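Local coordinates for tetratricopeptide TPR_2 repeat protein (PDB 5DJS) that is of unknown function but joins tetratricopeptide repeats to a GT-B fold of glycosyl transferase family 41 that holds uridine-5'-diphosphate, at residues Arg161-Gly166 against Thr191-Tyr196; Glu182-Ala187 against Gly502-Glu507; Ala261-Thr266 against Arg513-Asp518. The protein carries 1 engineered substitution. All blocks are in the same frame, centred on the assembly; numbering follows the deposited sequence.

How the contacts relate
All three contacts belong to the first of the chain's two parallel sheets and its cover. Contact 1 pairs two of its strands at an edge, contact 3 lays helix 479-521 over it, and contact 2 sets helix 176-187 against an earlier part of that long helix. Contacts 2 and 3 are buried and apolar, with no hydrogen bond across either; contact 1 is only partly buried and adds a salt-bridge network to its backbone ladder. Contacts 1 and 2 meet where Val195 CG1 lies 4.0 Å from Ile185 CG1. Contacts 1 and 3 join through a probable hydrogen bond of 2.9 Å from Arg513 NH1 to Arg161 O, whereas contacts 2 and 3 do not touch.

Contact 1. Residues Arg161-Gly166 against Thr191-Tyr196; sequences RRLRIG and TAYEVY
Leu163 to Gly166 pair in order with Tyr193 to Tyr196 as neighbouring parallel strands, the angle between the short axes being 26°. The backbone evidence is a four-bond ladder: Leu163 N gives to Ala192 O, Glu194 N to Leu163 O (2.7 Å), Ile165 N to Glu194 O, and Tyr196 N to Ile165 O (2.8 Å). CA-H...O contacts support it, among them Gly166 CA to Tyr196 O.

Charge gathers on the face that carries Arg164, Glu194 and Tyr196. Glu194 CG is anti to the backbone N (chi1 -174°) and the chain runs out straight, which brings OE1 alongside Arg164, 3.4 Å from NE; this salt bridge includes a weak hydrogen bond received near the guanidinium plane. Arg162 comes in differently. Its bent chain lays the guanidinium nearly parallel to the Glu194 carboxylate, the planes 12° apart and stacked, so that the long salt bridge of 3.9 Å from NH2 to OE1 is electrostatic, with no N-H aimed at the oxygen. The same group has Glu194 CB over one face, while Arg162 NH1 makes a weak hydrogen bond of 3.1 Å to Tyr193 O. Tyr196 OH sits above one face of the Arg164 guanidinium.

The opposite face is mainly apolar. Ile165 CD1 reaches Tyr193 CD1 at 3.4 Å, and Leu163 CD2 lies beside Tyr193 CE1 at 3.9 Å. Helix 479-521 covers Leu163 and Ile165 with Tyr512, Arg513 and Trp516, and Tyr193 OH makes weak hydrogen bonds with Glu509 O and Arg513 NE. Helix 176-187 joins the strands as a beta-alpha-beta unit.

With one carboxylate between two arginines, the network is consistent with mutual charge compensation, and the positive neighbours would tend to keep Glu194 ionised; the sheet edge is thus charged on one face and largely hydrophobic on the other.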
loop_
_atom_site.group_PDB
_atom_site.type_symbol
_atom_site.label_atom_id
_atom_site.label_comp_id
_atom_site.label_asym_id
_atom_site.label_seq_id
_atom_site.Cartn_x
_atom_site.Cartn_y
_atom_site.Cartn_z
ATOM N N ARG A 161 -19.389 -26.286 8.556
ATOM C CA ARG A 161 -18.332 -26.552 9.560
ATOM C C ARG A 161 -17.444 -25.341 9.854
ATOM O O ARG A 161 -17.437 -24.353 9.108
ATOM C CB ARG A 161 -17.445 -27.746 9.165
ATOM C CG ARG A 161 -16.574 -27.541 7.931
ATOM C CD ARG A 161 -15.597 -28.682 7.726
ATOM N NE ARG A 161 -14.214 -28.225 7.862
ATOM C CZ ARG A 161 -13.357 -27.983 6.863
ATOM N NH1 ARG A 161 -13.683 -28.151 5.586
ATOM N NH2 ARG A 161 -12.129 -27.572 7.163
ATOM N N ARG A 162 -16.694 -25.437 10.950
ATOM C CA ARG A 162 -15.733 -24.402 11.309
ATOM C C ARG A 162 -14.649 -24.342 10.223
ATOM O O ARG A 162 -14.072 -25.369 9.858
ATOM C CB ARG A 162 -15.133 -24.651 12.707
ATOM C CG ARG A 162 -13.919 -23.776 13.031
ATOM C CD ARG A 162 -13.837 -23.310 14.475
ATOM N NE ARG A 162 -12.719 -23.894 15.216
ATOM C CZ ARG A 162 -11.841 -23.227 15.978
ATOM N NH1 ARG A 162 -11.890 -21.903 16.143
ATOM N NH2 ARG A 162 -10.877 -23.906 16.598
ATOM N N LEU A 163 -14.404 -23.136 9.713
ATOM C CA LEU A 163 -13.433 -22.899 8.632
ATOM C C LEU A 163 -12.107 -22.394 9.181
ATOM O O LEU A 163 -12.076 -21.658 10.158
ATOM C CB LEU A 163 -13.980 -21.872 7.638
ATOM C CG LEU A 163 -14.744 -22.334 6.391
ATOM C CD1 LEU A 163 -15.397 -23.703 6.520
ATOM C CD2 LEU A 163 -15.776 -21.279 6.017
ATOM N N ARG A 164 -11.012 -22.792 8.541
ATOM C CA ARG A 164 -9.683 -22.293 8.885
ATOM C C ARG A 164 -9.291 -21.241 7.874
ATOM O O ARG A 164 -9.280 -21.522 6.669
ATOM C CB ARG A 164 -8.666 -23.416 8.853
ATOM C CG ARG A 164 -8.851 -24.383 9.984
ATOM C CD ARG A 164 -7.944 -25.559 9.778
ATOM N NE ARG A 164 -7.957 -26.432 10.942
ATOM C CZ ARG A 164 -7.534 -27.692 10.951
ATOM N NH1 ARG A 164 -7.037 -28.274 9.857
ATOM N NH2 ARG A 164 -7.620 -28.383 12.065
ATOM N N ILE A 165 -8.984 -20.041 8.362
ATOM C CA ILE A 165 -8.572 -18.924 7.512
ATOM C C ILE A 165 -7.091 -18.649 7.708
ATOM O O ILE A 165 -6.608 -18.543 8.837
ATOM C CB ILE A 165 -9.370 -17.631 7.791
ATOM C CG1 ILE A 165 -10.874 -17.878 7.624
ATOM C CG2 ILE A 165 -8.947 -16.525 6.828
ATOM C CD1 ILE A 165 -11.734 -16.808 8.253
ATOM N N GLY A 166 -6.385 -18.531 6.589
ATOM C CA GLY A 166 -4.961 -18.217 6.575
ATOM C C GLY A 166 -4.720 -16.861 5.944
ATOM O O GLY A 166 -5.110 -16.622 4.800
ATOM N N THR A 191 -16.252 -19.759 16.990
ATOM C CA THR A 191 -17.176 -20.898 16.839
ATOM C C THR A 191 -17.144 -21.396 15.378
ATOM O O THR A 191 -17.125 -22.607 15.128
ATOM C CB THR A 191 -18.646 -20.577 17.260
ATOM O OG1 THR A 191 -19.207 -19.571 16.406
ATOM C CG2 THR A 191 -18.735 -20.116 18.737
ATOM N N ALA A 192 -17.091 -20.446 14.437
ATOM C CA ALA A 192 -17.199 -20.721 12.996
ATOM C C ALA A 192 -15.895 -20.555 12.177
ATOM O O ALA A 192 -15.859 -20.976 11.017
ATOM C CB ALA A 192 -18.298 -19.850 12.397
ATOM N N TYR A 193 -14.853 -19.946 12.758
ATOM C CA TYR A 193 -13.603 -19.658 12.035
ATOM C C TYR A 193 -12.377 -19.847 12.918
ATOM O O TYR A 193 -12.450 -19.682 14.123
ATOM C CB TYR A 193 -13.616 -18.230 11.479
ATOM C CG TYR A 193 -14.738 -17.979 10.500
ATOM C CD1 TYR A 193 -14.606 -18.327 9.164
ATOM C CD2 TYR A 193 -15.952 -17.425 10.923
ATOM C CE1 TYR A 193 -15.642 -18.119 8.260
ATOM C CE2 TYR A 193 -17.002 -17.217 10.031
ATOM C CZ TYR A 193 -16.844 -17.563 8.701
ATOM O OH TYR A 193 -17.879 -17.363 7.815
ATOM N N GLU A 194 -11.250 -20.206 12.313
ATOM C CA GLU A 194 -9.980 -20.311 13.033
ATOM C C GLU A 194 -8.882 -19.590 12.259
ATOM O O GLU A 194 -8.787 -19.730 11.041
ATOM C CB GLU A 194 -9.598 -21.772 13.236
ATOM C CG GLU A 194 -8.362 -21.945 14.108
ATOM C CD GLU A 194 -7.994 -23.386 14.304
ATOM O OE1 GLU A 194 -8.516 -24.261 13.555
ATOM O OE2 GLU A 194 -7.162 -23.655 15.202
ATOM N N VAL A 195 -8.026 -18.870 12.976
ATOM C CA VAL A 195 -7.144 -17.881 12.362
ATOM C C VAL A 195 -5.665 -18.287 12.401
ATOM O O VAL A 195 -5.035 -18.318 13.471
ATOM C CB VAL A 195 -7.353 -16.485 13.001
ATOM C CG1 VAL A 195 -6.412 -15.458 12.385
ATOM C CG2 VAL A 195 -8.796 -16.018 12.822
ATOM N N TYR A 196 -5.142 -18.583 11.207
ATOM C CA TYR A 196 -3.721 -18.806 10.957
ATOM C C TYR A 196 -3.167 -17.540 10.315
ATOM O O TYR A 196 -3.798 -16.961 9.434
ATOM C CB TYR A 196 -3.528 -19.984 9.988
ATOM C CG TYR A 196 -3.833 -21.360 10.569
ATOM C CD1 TYR A 196 -5.130 -21.716 10.946
ATOM C CD2 TYR A 196 -2.824 -22.315 10.727
ATOM C CE1 TYR A 196 -5.412 -22.967 11.473
ATOM C CE2 TYR A 196 -3.101 -23.570 11.257
ATOM C CZ TYR A 196 -4.399 -23.889 11.630
ATOM O OH TYR A 196 -4.703 -25.124 12.160
#

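Contact 2. Residues Glu182-Ala187 against Gly502-Glu507; sequences EPVIEA and GSFTAE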
loop_
_atom_site.group_PDB
_atom_site.type_symbol
_atom_site.label_atom_id
_atom_site.label_comp_id
_atom_site.label_asym_id
_atom_site.label_seq_id
_atom_site.Cartn_x
_atom_site.Cartn_y
_atom_site.Cartn_z
ATOM N N GLU A 182 -5.617 -6.220 12.453
ATOM C CA GLU A 182 -5.803 -6.350 13.916
ATOM C C GLU A 182 -7.272 -6.450 14.389
ATOM O O GLU A 182 -7.615 -7.401 15.092
ATOM C CB GLU A 182 -5.067 -5.228 14.670
ATOM C CG GLU A 182 -5.271 -5.274 16.179
ATOM C CD GLU A 182 -4.285 -4.426 16.956
ATOM O OE1 GLU A 182 -4.065 -4.746 18.141
ATOM O OE2 GLU A 182 -3.738 -3.443 16.408
ATOM N N PRO A 183 -8.134 -5.481 14.018
ATOM C CA PRO A 183 -9.538 -5.621 14.412
ATOM C C PRO A 183 -10.180 -6.911 13.913
ATOM O O PRO A 183 -10.901 -7.575 14.676
ATOM C CB PRO A 183 -10.221 -4.407 13.765
ATOM C CG PRO A 183 -9.264 -3.901 12.743
ATOM C CD PRO A 183 -7.905 -4.228 13.274
ATOM N N VAL A 184 -9.906 -7.260 12.654
ATOM C CA VAL A 184 -10.479 -8.457 12.021
ATOM C C VAL A 184 -10.062 -9.748 12.736
ATOM O O VAL A 184 -10.895 -10.612 12.995
ATOM C CB VAL A 184 -10.144 -8.519 10.512
ATOM C CG1 VAL A 184 -10.512 -9.865 9.893
ATOM C CG2 VAL A 184 -10.880 -7.411 9.780
ATOM N N ILE A 185 -8.775 -9.863 13.044
ATOM C CA ILE A 185 -8.247 -11.013 13.769
ATOM C C ILE A 185 -8.858 -11.128 15.169
ATOM O O ILE A 185 -9.242 -12.223 15.576
ATOM C CB ILE A 185 -6.699 -10.965 13.834
ATOM C CG1 ILE A 185 -6.131 -11.470 12.521
ATOM C CG2 ILE A 185 -6.148 -11.819 14.963
ATOM C CD1 ILE A 185 -4.623 -11.378 12.439
ATOM N N GLU A 186 -8.931 -10.014 15.902
ATOM C CA GLU A 186 -9.533 -10.009 17.247
ATOM C C GLU A 186 -11.001 -10.452 17.228
ATOM O O GLU A 186 -11.395 -11.288 18.015
ATOM C CB GLU A 186 -9.427 -8.625 17.910
ATOM C CG GLU A 186 -9.904 -8.607 19.364
ATOM C CD GLU A 186 -9.785 -7.251 20.032
ATOM O OE1 GLU A 186 -9.270 -7.200 21.173
ATOM O OE2 GLU A 186 -10.216 -6.245 19.425
ATOM N N ALA A 187 -11.789 -9.902 16.316
ATOM C CA ALA A 187 -13.246 -10.105 16.307
ATOM C C ALA A 187 -13.745 -11.342 15.556
ATOM O O ALA A 187 -14.951 -11.587 15.516
ATOM C CB ALA A 187 -13.931 -8.861 15.742
ATOM N N GLY A 502 -16.807 -5.254 14.916
ATOM C CA GLY A 502 -17.653 -6.444 14.826
ATOM C C GLY A 502 -18.616 -6.425 13.657
ATOM O O GLY A 502 -18.928 -7.471 13.082
ATOM N N SER A 503 -19.088 -5.238 13.296
ATOM C CA SER A 503 -19.996 -5.094 12.166
ATOM C C SER A 503 -19.302 -5.466 10.846
ATOM O O SER A 503 -19.874 -6.192 10.026
ATOM C CB SER A 503 -20.545 -3.670 12.105
ATOM O OG SER A 503 -21.702 -3.632 11.305
ATOM N N PHE A 504 -18.061 -4.992 10.659
ATOM C CA PHE A 504 -17.286 -5.320 9.454
ATOM C C PHE A 504 -16.945 -6.809 9.363
ATOM O O PHE A 504 -17.208 -7.437 8.334
ATOM C CB PHE A 504 -15.970 -4.526 9.351
ATOM C CG PHE A 504 -15.079 -5.004 8.222
ATOM C CD1 PHE A 504 -15.417 -4.730 6.903
ATOM C CD2 PHE A 504 -13.942 -5.775 8.471
ATOM C CE1 PHE A 504 -14.637 -5.179 5.847
ATOM C CE2 PHE A 504 -13.155 -6.236 7.415
ATOM C CZ PHE A 504 -13.500 -5.934 6.104
ATOM N N THR A 505 -16.350 -7.370 10.421
ATOM C CA THR A 505 -15.814 -8.732 10.302
ATOM C C THR A 505 -16.940 -9.758 10.160
ATOM O O THR A 505 -16.725 -10.816 9.591
ATOM C CB THR A 505 -14.807 -9.182 11.395
ATOM O OG1 THR A 505 -15.408 -10.135 12.270
ATOM C CG2 THR A 505 -14.226 -8.040 12.187
ATOM N N ALA A 506 -18.130 -9.446 10.663
ATOM C CA ALA A 506 -19.301 -10.280 10.414
ATOM C C ALA A 506 -19.671 -10.252 8.928
ATOM O O ALA A 506 -19.977 -11.292 8.360
ATOM C CB ALA A 506 -20.482 -9.837 11.282
ATOM N N GLU A 507 -19.639 -9.071 8.308
ATOM C CA GLU A 507 -19.921 -8.950 6.861
ATOM C C GLU A 507 -18.887 -9.689 5.969
ATOM O O GLU A 507 -19.240 -10.243 4.910
ATOM C CB GLU A 507 -20.044 -7.477 6.456
ATOM C CG GLU A 507 -21.440 -6.909 6.633
ATOM C CD GLU A 507 -22.345 -7.228 5.454
ATOM O OE1 GLU A 507 -21.936 -6.983 4.284
ATOM O OE2 GLU A 507 -23.472 -7.724 5.697
#
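Val184 lies against Thr505, CA to CA 5.6 Å, where the axes of the short helical segments Glu182-Ala187 and Gly502-Glu507 approach to 9.2 Å and cross at -76°. Such a steep crossing limits the meeting to a few side chains, and the surface buried between the segments is accordingly small, 196 Å².

The closest of them are Val184 and Phe504. Val184 CG2 comes to the edge of the Phe504 ring, in its plane, 3.5 Å from CE2 and slightly farther from CD2. Phe504 CG stands anti to the backbone N (chi1 172°), a setting that sends the ring across to the valine. In the fold, helix 176-187 is the helix of the beta-alpha-beta crossover between strands 163-169 and 193-199, and helix 479-521, the last of the chain, comes back over the first sheet.

Thr505 makes the broader contact: its methyl CG2 is 3.7 Å from Ala187 CB and 3.8 Å from Val184 CA. Its hydroxyl OG1 approaches Ala187 O at 3.6 Å without making a hydrogen bond. Just beside the apolar patch, Gln501 NE2 binds Pro183 O and Glu186 OE2, while Leu508 packs on Val184 and Pro310 touches both Pro183 and Phe504.

Contact 3. Residues Ala261-Thr266 against Arg513-Asp518; sequences APVQVT and RRMWRD
Met515 and Trp516 meet Pro262, Val263 and Val265 in an apolar helix-on-strand contact, buried on one face of the first parallel sheet. The short axes of strand 263-266 and helix 513-518 come within 9.5 Å, and their directions are 147° apart, so the helix runs roughly antiparallel to the strand beneath it. No hydrogen bond crosses; the segments bury 214 Å² between them, and the closest side-chain contacts are hydrocarbon, sulfur and indole.

Met515 carries the centre. Its CG is anti to the carbonyl carbon (chi1 -69°), and from there the chain extends over the sheet, crossing both valines at about a right angle. Val263 CG1 touches Met515 CB at 3.8 Å, and Val265 CG2 meets the sulfur, SD, at 3.4 Å. Val263 and Val265, two apart on the strand, both direct their CB toward the helix, which accounts for one methionine bridging them. Tyr281 and Val283 of the adjoining strand continue the floor under Met515.

Trp516 works beside the methionine, nearer the beginning of the strand. Pro262 CG lies at the indole edge, close to the ring plane, 4.0 Å from CZ3; Val263 CG2 approaches the same edge at 4.3 Å from CE3. The contact with the proline is therefore edge-on rather than a stack. At the polar end, NE1 is hydrogen-bonded to Asp158 O, consistent with the indole being held in this orientation, while the Trp516 side chain also reaches Leu163 and Arg161.

Strand 263-266 is an inner strand between 240-243 and 281-285. A long C-terminal helix that leaves the second Rossmann-like domain and packs on the sheet of the first is a common feature of GT-B proteins, and helix 479-521 follows this pattern.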
loop_
_atom_site.group_PDB
_atom_site.type_symbol
_atom_site.label_atom_id
_atom_site.label_comp_id
_atom_site.label_asym_id
_atom_site.label_seq_id
_atom_site.Cartn_x
_atom_site.Cartn_y
_atom_site.Cartn_z
ATOM N N ALA A 261 -5.008 -24.049 -1.168
ATOM C CA ALA A 261 -6.328 -23.987 -0.562
ATOM C C ALA A 261 -7.392 -23.881 -1.656
ATOM O O ALA A 261 -7.139 -23.279 -2.715
ATOM C CB ALA A 261 -6.416 -22.787 0.363
ATOM N N PRO A 262 -8.587 -24.451 -1.407
ATOM C CA PRO A 262 -9.700 -24.406 -2.370
ATOM C C PRO A 262 -10.403 -23.048 -2.547
ATOM O O PRO A 262 -11.135 -22.849 -3.527
ATOM C CB PRO A 262 -10.693 -25.386 -1.776
ATOM C CG PRO A 262 -10.438 -25.340 -0.310
ATOM C CD PRO A 262 -8.961 -25.163 -0.167
ATOM N N VAL A 263 -10.245 -22.153 -1.579
ATOM C CA VAL A 263 -10.739 -20.783 -1.691
ATOM C C VAL A 263 -9.561 -19.844 -1.459
ATOM O O VAL A 263 -8.949 -19.854 -0.391
ATOM C CB VAL A 263 -11.863 -20.505 -0.673
ATOM C CG1 VAL A 263 -12.282 -19.047 -0.719
ATOM C CG2 VAL A 263 -13.062 -21.408 -0.943
ATOM N N GLN A 264 -9.247 -19.038 -2.465
ATOM C CA GLN A 264 -8.121 -18.122 -2.383
ATOM C C GLN A 264 -8.566 -16.710 -2.743
ATOM O O GLN A 264 -9.184 -16.490 -3.802
ATOM C CB GLN A 264 -6.990 -18.615 -3.276
ATOM C CG GLN A 264 -6.494 -19.990 -2.854
ATOM C CD GLN A 264 -5.148 -20.355 -3.432
ATOM O OE1 GLN A 264 -4.283 -20.856 -2.714
ATOM N NE2 GLN A 264 -4.955 -20.115 -4.730
ATOM N N VAL A 265 -8.234 -15.776 -1.847
ATOM C CA VAL A 265 -8.802 -14.427 -1.806
ATOM C C VAL A 265 -7.698 -13.380 -1.694
ATOM O O VAL A 265 -6.748 -13.545 -0.914
ATOM C CB VAL A 265 -9.689 -14.260 -0.553
ATOM C CG1 VAL A 265 -10.279 -12.860 -0.473
ATOM C CG2 VAL A 265 -10.798 -15.296 -0.517
ATOM N N THR A 266 -7.835 -12.286 -2.444
ATOM C CA THR A 266 -6.959 -11.110 -2.261
ATOM C C THR A 266 -7.798 -9.955 -1.686
ATOM O O THR A 266 -8.893 -9.668 -2.176
ATOM C CB THR A 266 -6.186 -10.740 -3.561
ATOM O OG1 THR A 266 -5.106 -9.851 -3.246
ATOM C CG2 THR A 266 -7.084 -10.117 -4.643
ATOM N N ARG A 513 -18.054 -17.292 4.021
ATOM C CA ARG A 513 -18.991 -18.410 4.087
ATOM C C ARG A 513 -19.613 -18.705 2.720
ATOM O O ARG A 513 -19.771 -19.860 2.345
ATOM C CB ARG A 513 -20.087 -18.131 5.135
ATOM C CG ARG A 513 -21.038 -19.296 5.426
ATOM C CD ARG A 513 -20.340 -20.567 5.911
ATOM N NE ARG A 513 -19.513 -20.367 7.108
ATOM C CZ ARG A 513 -18.881 -21.339 7.764
ATOM N NH1 ARG A 513 -18.964 -22.610 7.359
ATOM N NH2 ARG A 513 -18.150 -21.043 8.839
ATOM N N ARG A 514 -19.958 -17.657 1.984
ATOM C CA ARG A 514 -20.610 -17.819 0.691
ATOM C C ARG A 514 -19.616 -18.251 -0.389
ATOM O O ARG A 514 -19.997 -18.927 -1.340
ATOM C CB ARG A 514 -21.385 -16.549 0.324
ATOM C CG ARG A 514 -22.650 -16.406 1.179
ATOM C CD ARG A 514 -23.137 -14.972 1.382
ATOM N NE ARG A 514 -23.084 -14.197 0.147
ATOM C CZ ARG A 514 -23.933 -14.311 -0.878
ATOM N NH1 ARG A 514 -24.949 -15.181 -0.855
ATOM N NH2 ARG A 514 -23.761 -13.541 -1.952
ATOM N N MET A 515 -18.345 -17.875 -0.227
ATOM C CA MET A 515 -17.250 -18.438 -1.025
ATOM C C MET A 515 -17.121 -19.943 -0.780
ATOM O O MET A 515 -16.928 -20.723 -1.720
ATOM C CB MET A 515 -15.899 -17.805 -0.655
ATOM C CG MET A 515 -15.687 -16.347 -1.031
ATOM S SD MET A 515 -14.197 -15.701 -0.218
ATOM C CE MET A 515 -14.628 -13.967 -0.114
ATOM N N TRP A 516 -17.181 -20.325 0.495
ATOM C CA TRP A 516 -17.051 -21.720 0.908
ATOM C C TRP A 516 -18.254 -22.570 0.486
ATOM O O TRP A 516 -18.072 -23.661 -0.053
ATOM C CB TRP A 516 -16.828 -21.823 2.418
ATOM C CG TRP A 516 -16.749 -23.229 2.900
ATOM C CD1 TRP A 516 -17.714 -23.910 3.564
ATOM C CD2 TRP A 516 -15.651 -24.136 2.742
ATOM N NE1 TRP A 516 -17.291 -25.187 3.841
ATOM C CE2 TRP A 516 -16.027 -25.352 3.348
ATOM C CE3 TRP A 516 -14.386 -24.040 2.148
ATOM C CZ2 TRP A 516 -15.186 -26.466 3.382
ATOM C CZ3 TRP A 516 -13.547 -25.155 2.178
ATOM C CH2 TRP A 516 -13.953 -26.351 2.796
ATOM N N ARG A 517 -19.469 -22.076 0.725
ATOM C CA ARG A 517 -20.668 -22.772 0.254
ATOM C C ARG A 517 -20.533 -23.075 -1.234
ATOM O O ARG A 517 -20.690 -24.219 -1.634
ATOM C CB ARG A 517 -21.969 -21.986 0.533
ATOM C CG ARG A 517 -23.182 -22.505 -0.262
ATOM C CD ARG A 517 -24.548 -22.105 0.288
ATOM N NE ARG A 517 -24.631 -20.695 0.680
ATOM C CZ ARG A 517 -24.534 -20.219 1.928
ATOM N NH1 ARG A 517 -24.344 -21.021 2.983
ATOM N NH2 ARG A 517 -24.625 -18.905 2.126
ATOM N N ASP A 518 -20.224 -22.050 -2.029
ATOM C CA ASP A 518 -20.088 -22.182 -3.494
ATOM C C ASP A 518 -19.000 -23.166 -3.946
ATOM O O ASP A 518 -19.137 -23.787 -4.999
ATOM C CB ASP A 518 -19.849 -20.812 -4.156
ATOM C CG ASP A 518 -21.098 -19.932 -4.169
ATOM O OD1 ASP A 518 -21.995 -20.108 -3.315
ATOM O OD2 ASP A 518 -21.174 -19.043 -5.039
#